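Local atomic coordinates of alpha-glucosidase (Pseudoalteromonas sp. K8, PDB entry 5HQA), a protein that hydrolyses alpha-glucosides as a chloride-activated glycoside hydrolase of family 97 with a calcium ion in its active site. Residues F328-P333 against H357-N362; Q384-Y389 against S432-E437; I439-L444 against A485-F490. All coordinates share one frame; numbering follows the deposited sequence.

Contact 1 of 3, residues F328-P333 against H357-N362; sequences FSFTQP and HETSGN. With AC1 (4,6-dideoxy-4-{[(1S,4R,5S,6S)-4,5,6-trihydroxy-3-(hydroxymethyl)cyclohex-2-en-1-yl]amino}-alpha-D-glucopyranose), chain B.
His357, on strand 352-358 of the catalytic barrel, turns the face of its imidazole to the edge of the Phe330 ring, an offset edge-to-face pair with centroids 5.4 Å apart and planes at 74°. Phe330 CD1 makes the closest approach, 3.8 Å from His357 CD2. Both nitrogens of the imidazole have other partners: ND1 bonds to Tyr366 OH of helix 363-379, and NE2 lies 2.8 Å from a water in the ring plane. The same water donates to Phe330 O, so the two residues are joined a second time through solvent. Glu358 follows, ending the strand and lining the sugar pocket; its backbone and side chain part ways. Its carbonyl O is lodged between two phenylalanines, over one face of Phe328 with CD2 at 3.3 Å, and at the edge of Phe330, 3.2 Å from CE1. The carboxylate leaves on the sugar side: CG lies anti to the backbone N (chi1 174°) and the chain bends at chi2, which lets Glu358 OE1 accept a bond of 2.9 Å from O6B of the bound acarbose unit. Glu358 OE2 accepts from Ser360 N on its anti lone pair, at 2.8 Å; Val390 N is a second donor to the same oxygen. Thr359 OG1 bonds to Gly388 O, while Thr359 CA rests near the plane of the Phe330 ring, beside CZ. The threonine also opens a type I' turn, in which Ser360 OG comes to the edge of Phe328, 3.3 Å from CE2, while bonding to Trp321 O. Where loop 328-333 packs on the strand's end, then, one ring face and one ring edge pack on a backbone carbonyl, while backbone N-H groups fix the carboxylate that faces the sugar.

Contact 2 of 3, residues Q384-Y389 against S432-E437; sequences QVKTGY and SINTHE. With CA (calcium ion), chain C; AC1 (4,6-dideoxy-4-{[(1S,4R,5S,6S)-4,5,6-trihydroxy-3-(hydroxymethyl)cyclohex-2-en-1-yl]amino}-alpha-D-glucopyranose), chain B.
O2B of the bound acarbose unit is gripped by His436 and by calcium: His436 ND1 donates to it in the ring plane, 2.7 Å away and nearly straight at 172°, while the ion binds the same oxygen. On the protein side, His436 NE2 bonds to Asp489, and one face of the imidazole is covered by Lys386. That lysine is fully extended along the sheet face that also carries Gln384 and Asn434, a chi1 of 175° starting the chain off opposite its main-chain N. This shape carries Lys386 CE over the centre of the His436 ring, a CH-pi contact 3.4 Å from the centroid and 6° off the ring normal. Beyond the ring, Lys386 NZ gives a bond of 2.8 Å to O3B of the ligand and forms a salt bridge with Glu311. An alanine in place of His436 would probably leave O2B without this donor and Asp489 without its imidazole partner, and take away the ring that Lys386 CE packs on. The two strands run parallel and in register, held by backbone bonds that alternate from Val385 N to Ser432 O, through Asn434 N to Val385 O and Thr387 N to Asn434 O, to His436 N to Thr387 O. On the other face, Thr387 OG1 packs 3.6 Å from Thr435 CG2. Glu437 divides its carboxylate: OE1 accepts from Tyr389 N at 3.0 Å on its anti lone pair, and OE2 binds calcium at 2.4 Å, alongside Glu154, Glu455 and Glu461. Since O3 and N4A of the ligand also reach this ion, the strand ends of the barrel grip the inhibitor both directly and through the metal, and a backbone N-H sets the rotation of one metal-binding carboxylate.

Contact 3 of 3, residues I439-L444 against A485-F490; sequences IKDTGL and AGPMDF
Asp441 presses its side chain against the end of helix 482-485, where Ala485 and Gly486 pass. The first atom, Asp441 CB, lies 3.4 Å from Ala485 O, and the methyl of Ala485 answers from the other segment, its CB 3.3 Å from Asp441 O. That backbone oxygen is bonded to His185 NE2. A chi1 of -170° turns the carboxyl group opposite the main-chain N and carries it across the helix end, and Asp441 CG comes 3.0 Å from Ala485 O. Asp441 OD1 is 3.2 Å from Ala485 O as well, two acceptors with no bond between them; OD1 has its donor in Gly443 N, which probably offsets the unfavourable approach. Gly443 N is 2.7 Å from Asp441 OD1, at 164° and nearly along the C-O axis. The bond closes an Asx turn from Asp441 to Gly443, whose positive phi suits a glycine. The turn lies in the loop between barrel strands 432-435 and 451-454, where strand 181-187 of the N-terminal sheet, with His185, also meets it. At the tip, Asp441 OD2 rests 3.2 Å from Gly486 CA and 3.3 Å from Pro487 CD, the aspartate crossing the proline at about a right angle. Gly486 leaves helical angles with positive phi, and a CB on it would run into Asp441 OD2. A water donates to Asp441 OD2 at 2.6 Å and also to Pro487 O, bridging the carboxylate to that carbonyl. Arg482 reaches the same Pro487 O, and Gly486 O too, while Arg454 of strand 451-454 touches the side chain of Asp441.

In the fold
All three contacts are buried, yet they lie at different distances from the chain's centre: contact 3 about 2 Å, contact 2 about 13 Å and contact 1 about 24 Å, centre to centre. Contacts 1 and 2 share the parallel barrel sheet, since strands 352-358 and 384-388 are neighbours in it, and both reach the same bound sugar. Asp489, in contact 3, joins contact 2 by taking both His436 and Asn434, whereas contacts 1 and 3 do not touch. Their chemistry differs accordingly: aromatic rings against a carbonyl in contact 1, paired strands with metal and ligand in contact 2, and a carboxylate against a helix end beside the N-terminal sheet in contact 3.

Contact 1 of 3, residues F328-P333 against H357-N362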
loop_
_atom_site.group_PDB
_atom_site.type_symbol
_atom_site.label_atom_id
_atom_site.label_comp_id
_atom_site.label_asym_id
_atom_site.label_seq_id
_atom_site.Cartn_x
_atom_site.Cartn_y
_atom_site.Cartn_z
ATOM N N PHE A 328 16.599 10.320 -19.509
ATOM C CA PHE A 328 15.782 9.164 -19.866
ATOM C C PHE A 328 14.883 9.490 -21.051
ATOM O O PHE A 328 14.218 10.531 -21.075
ATOM C CB PHE A 328 14.914 8.738 -18.679
ATOM C CG PHE A 328 15.628 7.904 -17.665
ATOM C CD1 PHE A 328 16.313 6.759 -18.046
ATOM C CD2 PHE A 328 15.604 8.257 -16.326
ATOM C CE1 PHE A 328 16.967 5.973 -17.103
ATOM C CE2 PHE A 328 16.254 7.485 -15.374
ATOM C CZ PHE A 328 16.940 6.339 -15.762
ATOM N N SER A 329 14.869 8.601 -22.039
ATOM C CA SER A 329 13.842 8.597 -23.070
ATOM C C SER A 329 12.790 7.562 -22.705
ATOM O O SER A 329 13.119 6.456 -22.263
ATOM C CB SER A 329 14.430 8.270 -24.446
ATOM O OG SER A 329 13.402 8.080 -25.409
ATOM N N PHE A 330 11.522 7.917 -22.881
ATOM C CA PHE A 330 10.446 6.973 -22.620
ATOM C C PHE A 330 9.810 6.463 -23.900
ATOM O O PHE A 330 8.757 5.821 -23.851
ATOM C CB PHE A 330 9.423 7.610 -21.679
ATOM C CG PHE A 330 10.030 8.010 -20.358
ATOM C CD1 PHE A 330 10.273 7.056 -19.378
ATOM C CD2 PHE A 330 10.415 9.322 -20.121
ATOM C CE1 PHE A 330 10.857 7.405 -18.175
ATOM C CE2 PHE A 330 10.999 9.684 -18.908
ATOM C CZ PHE A 330 11.221 8.722 -17.936
ATOM N N THR A 331 10.451 6.699 -25.041
ATOM C CA THR A 331 10.017 6.134 -26.311
ATOM C C THR A 331 11.108 5.395 -27.062
ATOM O O THR A 331 10.775 4.591 -27.941
ATOM C CB THR A 331 9.469 7.231 -27.240
ATOM O OG1 THR A 331 10.439 8.283 -27.348
ATOM C CG2 THR A 331 8.164 7.798 -26.709
ATOM N N GLN A 332 12.388 5.638 -26.768
ATOM C CA GLN A 332 13.470 5.110 -27.586
ATOM C C GLN A 332 14.140 3.939 -26.886
ATOM O O GLN A 332 14.877 4.153 -25.912
ATOM C CB GLN A 332 14.495 6.201 -27.880
ATOM C CG GLN A 332 15.692 5.705 -28.675
ATOM C CD GLN A 332 15.290 5.173 -30.044
ATOM O OE1 GLN A 332 14.635 5.872 -30.827
ATOM N NE2 GLN A 332 15.666 3.924 -30.334
ATOM N N PRO A 333 13.945 2.706 -27.340
ATOM C CA PRO A 333 14.658 1.580 -26.734
ATOM C C PRO A 333 16.130 1.572 -27.115
ATOM O O PRO A 333 16.555 2.149 -28.120
ATOM C CB PRO A 333 13.937 0.357 -27.310
ATOM C CG PRO A 333 13.435 0.838 -28.624
ATOM C CD PRO A 333 13.014 2.262 -28.392
ATOM N N HIS A 357 8.760 2.782 -16.558
ATOM C CA HIS A 357 9.072 4.205 -16.687
ATOM C C HIS A 357 9.736 4.648 -15.387
ATOM O O HIS A 357 9.041 5.088 -14.470
ATOM C CB HIS A 357 7.812 5.034 -16.949
ATOM C CG HIS A 357 7.209 4.828 -18.301
ATOM N ND1 HIS A 357 5.932 5.237 -18.605
ATOM C CD2 HIS A 357 7.704 4.268 -19.430
ATOM C CE1 HIS A 357 5.661 4.934 -19.864
ATOM N NE2 HIS A 357 6.722 4.347 -20.387
ATOM N N GLU A 358 11.061 4.535 -15.298
ATOM C CA GLU A 358 11.799 5.121 -14.184
ATOM C C GLU A 358 12.162 6.563 -14.521
ATOM O O GLU A 358 12.716 6.835 -15.592
ATOM C CB GLU A 358 13.069 4.323 -13.878
ATOM C CG GLU A 358 13.963 4.973 -12.812
ATOM C CD GLU A 358 13.265 5.113 -11.459
ATOM O OE1 GLU A 358 12.837 4.084 -10.885
ATOM O OE2 GLU A 358 13.130 6.255 -10.962
ATOM N N THR A 359 11.862 7.485 -13.605
ATOM C CA THR A 359 12.135 8.896 -13.831
ATOM C C THR A 359 13.399 9.388 -13.144
ATOM O O THR A 359 13.872 10.482 -13.474
ATOM C CB THR A 359 10.969 9.753 -13.335
ATOM O OG1 THR A 359 10.896 9.657 -11.906
ATOM C CG2 THR A 359 9.649 9.278 -13.948
ATOM N N SER A 360 13.939 8.624 -12.191
ATOM C CA SER A 360 14.991 9.108 -11.290
ATOM C C SER A 360 14.654 10.494 -10.744
ATOM O O SER A 360 15.521 11.357 -10.591
ATOM C CB SER A 360 16.359 9.109 -11.971
ATOM O OG SER A 360 16.836 7.785 -12.102
ATOM N N GLY A 361 13.372 10.713 -10.465
ATOM C CA GLY A 361 12.935 11.912 -9.799
ATOM C C GLY A 361 12.615 13.093 -10.691
ATOM O O GLY A 361 12.034 14.068 -10.200
ATOM N N ASN A 362 12.966 13.056 -11.978
ATOM C CA ASN A 362 12.699 14.208 -12.837
ATOM C C ASN A 362 11.331 14.015 -13.473
ATOM O O ASN A 362 11.199 13.364 -14.515
ATOM C CB ASN A 362 13.783 14.393 -13.889
ATOM C CG ASN A 362 13.555 15.640 -14.738
ATOM O OD1 ASN A 362 12.419 16.108 -14.899
ATOM N ND2 ASN A 362 14.637 16.185 -15.288
HETATM C C1 AC1 B . 17.396 3.449 -4.200
HETATM O O2 AC1 B . 15.837 4.123 -2.512
HETATM C C2 AC1 B . 15.928 3.685 -3.878
HETATM C C4A AC1 B . 13.497 -0.803 -9.494
HETATM C C3 AC1 B . 15.101 2.450 -4.118
HETATM O O3 AC1 B . 13.733 2.682 -3.735
HETATM C C4 AC1 B . 15.214 2.032 -5.560
HETATM N N4A AC1 B . 14.208 0.998 -5.962
HETATM C C5 AC1 B . 16.638 1.500 -5.597
HETATM O O5 AC1 B . 17.562 2.659 -5.465
HETATM C C6 AC1 B . 16.996 0.742 -6.837
HETATM C C1B AC1 B . 13.461 1.303 -7.234
HETATM C C2B AC1 B . 12.317 0.121 -7.519
HETATM O O2B AC1 B . 11.566 -0.049 -6.317
HETATM C C3B AC1 B . 12.910 -1.062 -7.992
HETATM O O3B AC1 B . 11.979 -2.171 -8.076
HETATM O O4 AC1 B . 14.215 -1.937 -9.939
HETATM C C5B AC1 B . 14.346 0.363 -9.575
HETATM C C7B AC1 B . 14.286 1.469 -8.384
HETATM C C6B AC1 B . 14.781 0.816 -10.979
HETATM O O6B AC1 B . 13.677 1.397 -11.599
HETATM O O HOH W 1 6.889 3.795 -23.150
#

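Contact 2 of 3, residues Q384-Y389 against S432-E437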
loop_
_atom_site.group_PDB
_atom_site.type_symbol
_atom_site.label_atom_id
_atom_site.label_comp_id
_atom_site.label_asym_id
_atom_site.label_seq_id
_atom_site.Cartn_x
_atom_site.Cartn_y
_atom_site.Cartn_z
ATOM N N GLN A 384 0.133 -2.998 -18.622
ATOM C CA GLN A 384 0.544 -2.602 -17.279
ATOM C C GLN A 384 1.910 -1.945 -17.371
ATOM O O GLN A 384 2.758 -2.385 -18.154
ATOM C CB GLN A 384 0.607 -3.799 -16.311
ATOM C CG GLN A 384 -0.728 -4.516 -16.155
ATOM C CD GLN A 384 -0.677 -5.768 -15.261
ATOM O OE1 GLN A 384 0.403 -6.283 -14.928
ATOM N NE2 GLN A 384 -1.866 -6.266 -14.878
ATOM N N VAL A 385 2.114 -0.890 -16.583
ATOM C CA VAL A 385 3.376 -0.154 -16.550
ATOM C C VAL A 385 3.778 0.060 -15.098
ATOM O O VAL A 385 2.959 0.494 -14.278
ATOM C CB VAL A 385 3.275 1.194 -17.290
ATOM C CG1 VAL A 385 4.544 2.021 -17.094
ATOM C CG2 VAL A 385 3.016 0.958 -18.779
ATOM N N LYS A 386 5.028 -0.273 -14.781
ATOM C CA LYS A 386 5.630 0.048 -13.495
ATOM C C LYS A 386 6.338 1.390 -13.629
ATOM O O LYS A 386 7.179 1.557 -14.516
ATOM C CB LYS A 386 6.619 -1.045 -13.085
ATOM C CG LYS A 386 7.404 -0.765 -11.822
ATOM C CD LYS A 386 8.342 -1.937 -11.530
ATOM C CE LYS A 386 9.259 -1.635 -10.354
ATOM N NZ LYS A 386 10.224 -2.735 -10.161
ATOM N N THR A 387 5.986 2.346 -12.771
ATOM C CA THR A 387 6.630 3.654 -12.758
ATOM C C THR A 387 7.561 3.765 -11.556
ATOM O O THR A 387 7.476 2.993 -10.598
ATOM C CB THR A 387 5.597 4.783 -12.721
ATOM O OG1 THR A 387 4.787 4.649 -11.542
ATOM C CG2 THR A 387 4.705 4.741 -13.976
ATOM N N GLY A 388 8.465 4.731 -11.618
ATOM C CA GLY A 388 9.466 4.876 -10.578
ATOM C C GLY A 388 9.876 6.318 -10.427
ATOM O O GLY A 388 9.925 7.071 -11.402
ATOM N N TYR A 389 10.175 6.709 -9.187
ATOM C CA TYR A 389 10.503 8.096 -8.869
ATOM C C TYR A 389 11.699 8.134 -7.914
ATOM O O TYR A 389 11.652 8.715 -6.833
ATOM C CB TYR A 389 9.280 8.807 -8.280
ATOM C CG TYR A 389 8.101 8.828 -9.242
ATOM C CD1 TYR A 389 7.262 7.725 -9.370
ATOM C CD2 TYR A 389 7.843 9.942 -10.034
ATOM C CE1 TYR A 389 6.203 7.725 -10.270
ATOM C CE2 TYR A 389 6.775 9.957 -10.938
ATOM C CZ TYR A 389 5.960 8.843 -11.044
ATOM O OH TYR A 389 4.893 8.841 -11.926
ATOM N N SER A 432 -2.754 0.003 -16.800
ATOM C CA SER A 432 -2.744 0.028 -15.345
ATOM C C SER A 432 -1.347 0.356 -14.838
ATOM O O SER A 432 -0.347 0.036 -15.488
ATOM C CB SER A 432 -3.198 -1.315 -14.774
ATOM O OG SER A 432 -4.545 -1.563 -15.140
ATOM N N ILE A 433 -1.287 0.971 -13.652
ATOM C CA ILE A 433 -0.067 1.575 -13.128
ATOM C C ILE A 433 0.301 0.923 -11.803
ATOM O O ILE A 433 -0.548 0.781 -10.912
ATOM C CB ILE A 433 -0.218 3.098 -12.962
ATOM C CG1 ILE A 433 -0.394 3.763 -14.328
ATOM C CG2 ILE A 433 0.999 3.689 -12.255
ATOM C CD1 ILE A 433 0.804 3.565 -15.260
ATOM N N ASN A 434 1.573 0.539 -11.684
ATOM C CA ASN A 434 2.196 0.034 -10.462
ATOM C C ASN A 434 3.276 1.044 -10.088
ATOM O O ASN A 434 4.306 1.121 -10.764
ATOM C CB ASN A 434 2.771 -1.365 -10.727
ATOM C CG ASN A 434 3.759 -1.833 -9.669
ATOM O OD1 ASN A 434 3.828 -1.295 -8.562
ATOM N ND2 ASN A 434 4.522 -2.875 -10.011
ATOM N N THR A 435 3.044 1.842 -9.041
ATOM C CA THR A 435 3.894 2.998 -8.747
ATOM C C THR A 435 4.926 2.653 -7.682
ATOM O O THR A 435 4.561 2.373 -6.534
ATOM C CB THR A 435 3.069 4.186 -8.255
ATOM O OG1 THR A 435 1.981 4.434 -9.148
ATOM C CG2 THR A 435 3.952 5.442 -8.165
ATOM N N HIS A 436 6.209 2.729 -8.035
ATOM C CA HIS A 436 7.266 2.674 -7.032
ATOM C C HIS A 436 7.726 4.084 -6.674
ATOM O O HIS A 436 7.626 5.009 -7.483
ATOM C CB HIS A 436 8.435 1.802 -7.506
ATOM C CG HIS A 436 8.130 0.335 -7.425
ATOM N ND1 HIS A 436 9.026 -0.597 -6.943
ATOM C CD2 HIS A 436 6.998 -0.351 -7.728
ATOM C CE1 HIS A 436 8.464 -1.795 -6.968
ATOM N NE2 HIS A 436 7.238 -1.673 -7.450
ATOM N N GLU A 437 8.225 4.234 -5.444
ATOM C CA GLU A 437 8.405 5.532 -4.802
ATOM C C GLU A 437 7.142 6.379 -4.989
ATOM O O GLU A 437 7.182 7.447 -5.609
ATOM C CB GLU A 437 9.639 6.263 -5.318
ATOM C CG GLU A 437 10.923 5.460 -5.098
ATOM C CD GLU A 437 11.051 4.304 -6.080
ATOM O OE1 GLU A 437 10.861 4.553 -7.288
ATOM O OE2 GLU A 437 11.294 3.144 -5.651
HETATM CA CA CA C . 12.054 1.206 -4.405
HETATM C C1 AC1 B . 17.396 3.449 -4.200
HETATM O O2 AC1 B . 15.837 4.123 -2.512
HETATM C C2 AC1 B . 15.928 3.685 -3.878
HETATM C C4A AC1 B . 13.497 -0.803 -9.494
HETATM C C3 AC1 B . 15.101 2.450 -4.118
HETATM O O3 AC1 B . 13.733 2.682 -3.735
HETATM C C4 AC1 B . 15.214 2.032 -5.560
HETATM N N4A AC1 B . 14.208 0.998 -5.962
HETATM C C5 AC1 B . 16.638 1.500 -5.597
HETATM O O5 AC1 B . 17.562 2.659 -5.465
HETATM C C6 AC1 B . 16.996 0.742 -6.837
HETATM C C1B AC1 B . 13.461 1.303 -7.234
HETATM C C2B AC1 B . 12.317 0.121 -7.519
HETATM O O2B AC1 B . 11.566 -0.049 -6.317
HETATM C C3B AC1 B . 12.910 -1.062 -7.992
HETATM O O3B AC1 B . 11.979 -2.171 -8.076
HETATM O O4 AC1 B . 14.215 -1.937 -9.939
HETATM C C5B AC1 B . 14.346 0.363 -9.575
HETATM C C7B AC1 B . 14.286 1.469 -8.384
HETATM C C6B AC1 B . 14.781 0.816 -10.979
HETATM O O6B AC1 B . 13.677 1.397 -11.599
HETATM O O HOH W 2 2.935 6.766 -11.445
#

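Contact 3 of 3, residues I439-L444 against A485-F490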
loop_
_atom_site.group_PDB
_atom_site.type_symbol
_atom_site.label_atom_id
_atom_site.label_comp_id
_atom_site.label_asym_id
_atom_site.label_seq_id
_atom_site.Cartn_x
_atom_site.Cartn_y
_atom_site.Cartn_z
ATOM N N ILE A 439 3.122 8.112 -3.830
ATOM C CA ILE A 439 2.361 8.592 -2.683
ATOM C C ILE A 439 1.751 7.376 -1.995
ATOM O O ILE A 439 1.403 6.381 -2.643
ATOM C CB ILE A 439 1.278 9.600 -3.127
ATOM C CG1 ILE A 439 0.457 10.099 -1.932
ATOM C CG2 ILE A 439 0.328 8.967 -4.163
ATOM C CD1 ILE A 439 1.249 10.968 -0.957
ATOM N N LYS A 440 1.636 7.438 -0.671
ATOM C CA LYS A 440 1.001 6.350 0.064
ATOM C C LYS A 440 -0.407 6.096 -0.465
ATOM O O LYS A 440 -1.072 6.997 -0.989
ATOM C CB LYS A 440 0.952 6.681 1.553
ATOM C CG LYS A 440 0.043 7.881 1.856
ATOM C CD LYS A 440 0.288 8.438 3.259
ATOM C CE LYS A 440 -0.624 9.630 3.518
ATOM N NZ LYS A 440 -0.422 10.239 4.871
ATOM N N ASP A 441 -0.838 4.840 -0.352
ATOM C CA ASP A 441 -2.172 4.431 -0.780
ATOM C C ASP A 441 -3.211 5.052 0.149
ATOM O O ASP A 441 -3.082 4.972 1.375
ATOM C CB ASP A 441 -2.253 2.898 -0.756
ATOM C CG ASP A 441 -3.519 2.338 -1.414
ATOM O OD1 ASP A 441 -4.555 3.042 -1.456
ATOM O OD2 ASP A 441 -3.468 1.167 -1.882
ATOM N N THR A 442 -4.220 5.718 -0.423
ATOM C CA THR A 442 -5.315 6.252 0.384
ATOM C C THR A 442 -6.666 5.771 -0.138
ATOM O O THR A 442 -7.694 6.411 0.120
ATOM C CB THR A 442 -5.268 7.786 0.458
ATOM O OG1 THR A 442 -5.389 8.352 -0.853
ATOM C CG2 THR A 442 -3.935 8.242 1.071
ATOM N N GLY A 443 -6.680 4.643 -0.853
ATOM C CA GLY A 443 -7.911 4.029 -1.318
ATOM C C GLY A 443 -8.379 4.455 -2.691
ATOM O O GLY A 443 -9.493 4.086 -3.086
ATOM N N LEU A 444 -7.571 5.206 -3.442
ATOM C CA LEU A 444 -8.038 5.730 -4.719
ATOM C C LEU A 444 -8.228 4.647 -5.782
ATOM O O LEU A 444 -8.867 4.924 -6.806
ATOM C CB LEU A 444 -7.069 6.807 -5.221
ATOM C CG LEU A 444 -7.177 8.127 -4.456
ATOM C CD1 LEU A 444 -5.958 9.000 -4.713
ATOM C CD2 LEU A 444 -8.457 8.845 -4.878
ATOM N N ALA A 485 -2.929 0.507 4.356
ATOM C CA ALA A 485 -3.209 1.512 3.339
ATOM C C ALA A 485 -3.767 0.906 2.059
ATOM O O ALA A 485 -4.532 1.572 1.359
ATOM C CB ALA A 485 -1.944 2.318 3.025
ATOM N N GLY A 486 -3.410 -0.340 1.739
ATOM C CA GLY A 486 -3.831 -0.968 0.501
ATOM C C GLY A 486 -2.760 -1.893 -0.059
ATOM O O GLY A 486 -1.750 -2.169 0.600
ATOM N N PRO A 487 -2.953 -2.377 -1.294
ATOM C CA PRO A 487 -2.049 -3.409 -1.838
ATOM C C PRO A 487 -0.609 -2.928 -1.980
ATOM O O PRO A 487 -0.335 -1.740 -2.163
ATOM C CB PRO A 487 -2.660 -3.739 -3.208
ATOM C CG PRO A 487 -3.596 -2.590 -3.523
ATOM C CD PRO A 487 -4.097 -2.108 -2.186
ATOM N N MET A 488 0.325 -3.877 -1.899
ATOM C CA MET A 488 1.736 -3.559 -2.051
ATOM C C MET A 488 2.386 -4.522 -3.024
ATOM O O MET A 488 2.185 -5.737 -2.924
ATOM C CB MET A 488 2.482 -3.614 -0.721
ATOM C CG MET A 488 3.983 -3.366 -0.891
ATOM S SD MET A 488 4.892 -3.553 0.645
ATOM C CE MET A 488 6.571 -3.180 0.101
ATOM N N ASP A 489 3.171 -3.970 -3.951
ATOM C CA ASP A 489 4.037 -4.738 -4.850
ATOM C C ASP A 489 5.337 -5.046 -4.104
ATOM O O ASP A 489 6.341 -4.340 -4.222
ATOM C CB ASP A 489 4.294 -3.943 -6.131
ATOM C CG ASP A 489 5.088 -4.727 -7.184
ATOM O OD1 ASP A 489 4.803 -5.936 -7.389
ATOM O OD2 ASP A 489 5.987 -4.116 -7.831
ATOM N N PHE A 490 5.311 -6.126 -3.309
ATOM C CA PHE A 490 6.460 -6.512 -2.486
ATOM C C PHE A 490 7.518 -7.285 -3.274
ATOM O O PHE A 490 8.689 -7.314 -2.865
ATOM C CB PHE A 490 5.978 -7.356 -1.294
ATOM C CG PHE A 490 7.076 -7.735 -0.330
ATOM C CD1 PHE A 490 7.405 -6.896 0.727
ATOM C CD2 PHE A 490 7.784 -8.927 -0.489
ATOM C CE1 PHE A 490 8.429 -7.231 1.611
ATOM C CE2 PHE A 490 8.816 -9.272 0.388
ATOM C CZ PHE A 490 9.138 -8.419 1.437
HETATM O O HOH W 3 -1.674 0.352 -3.643
#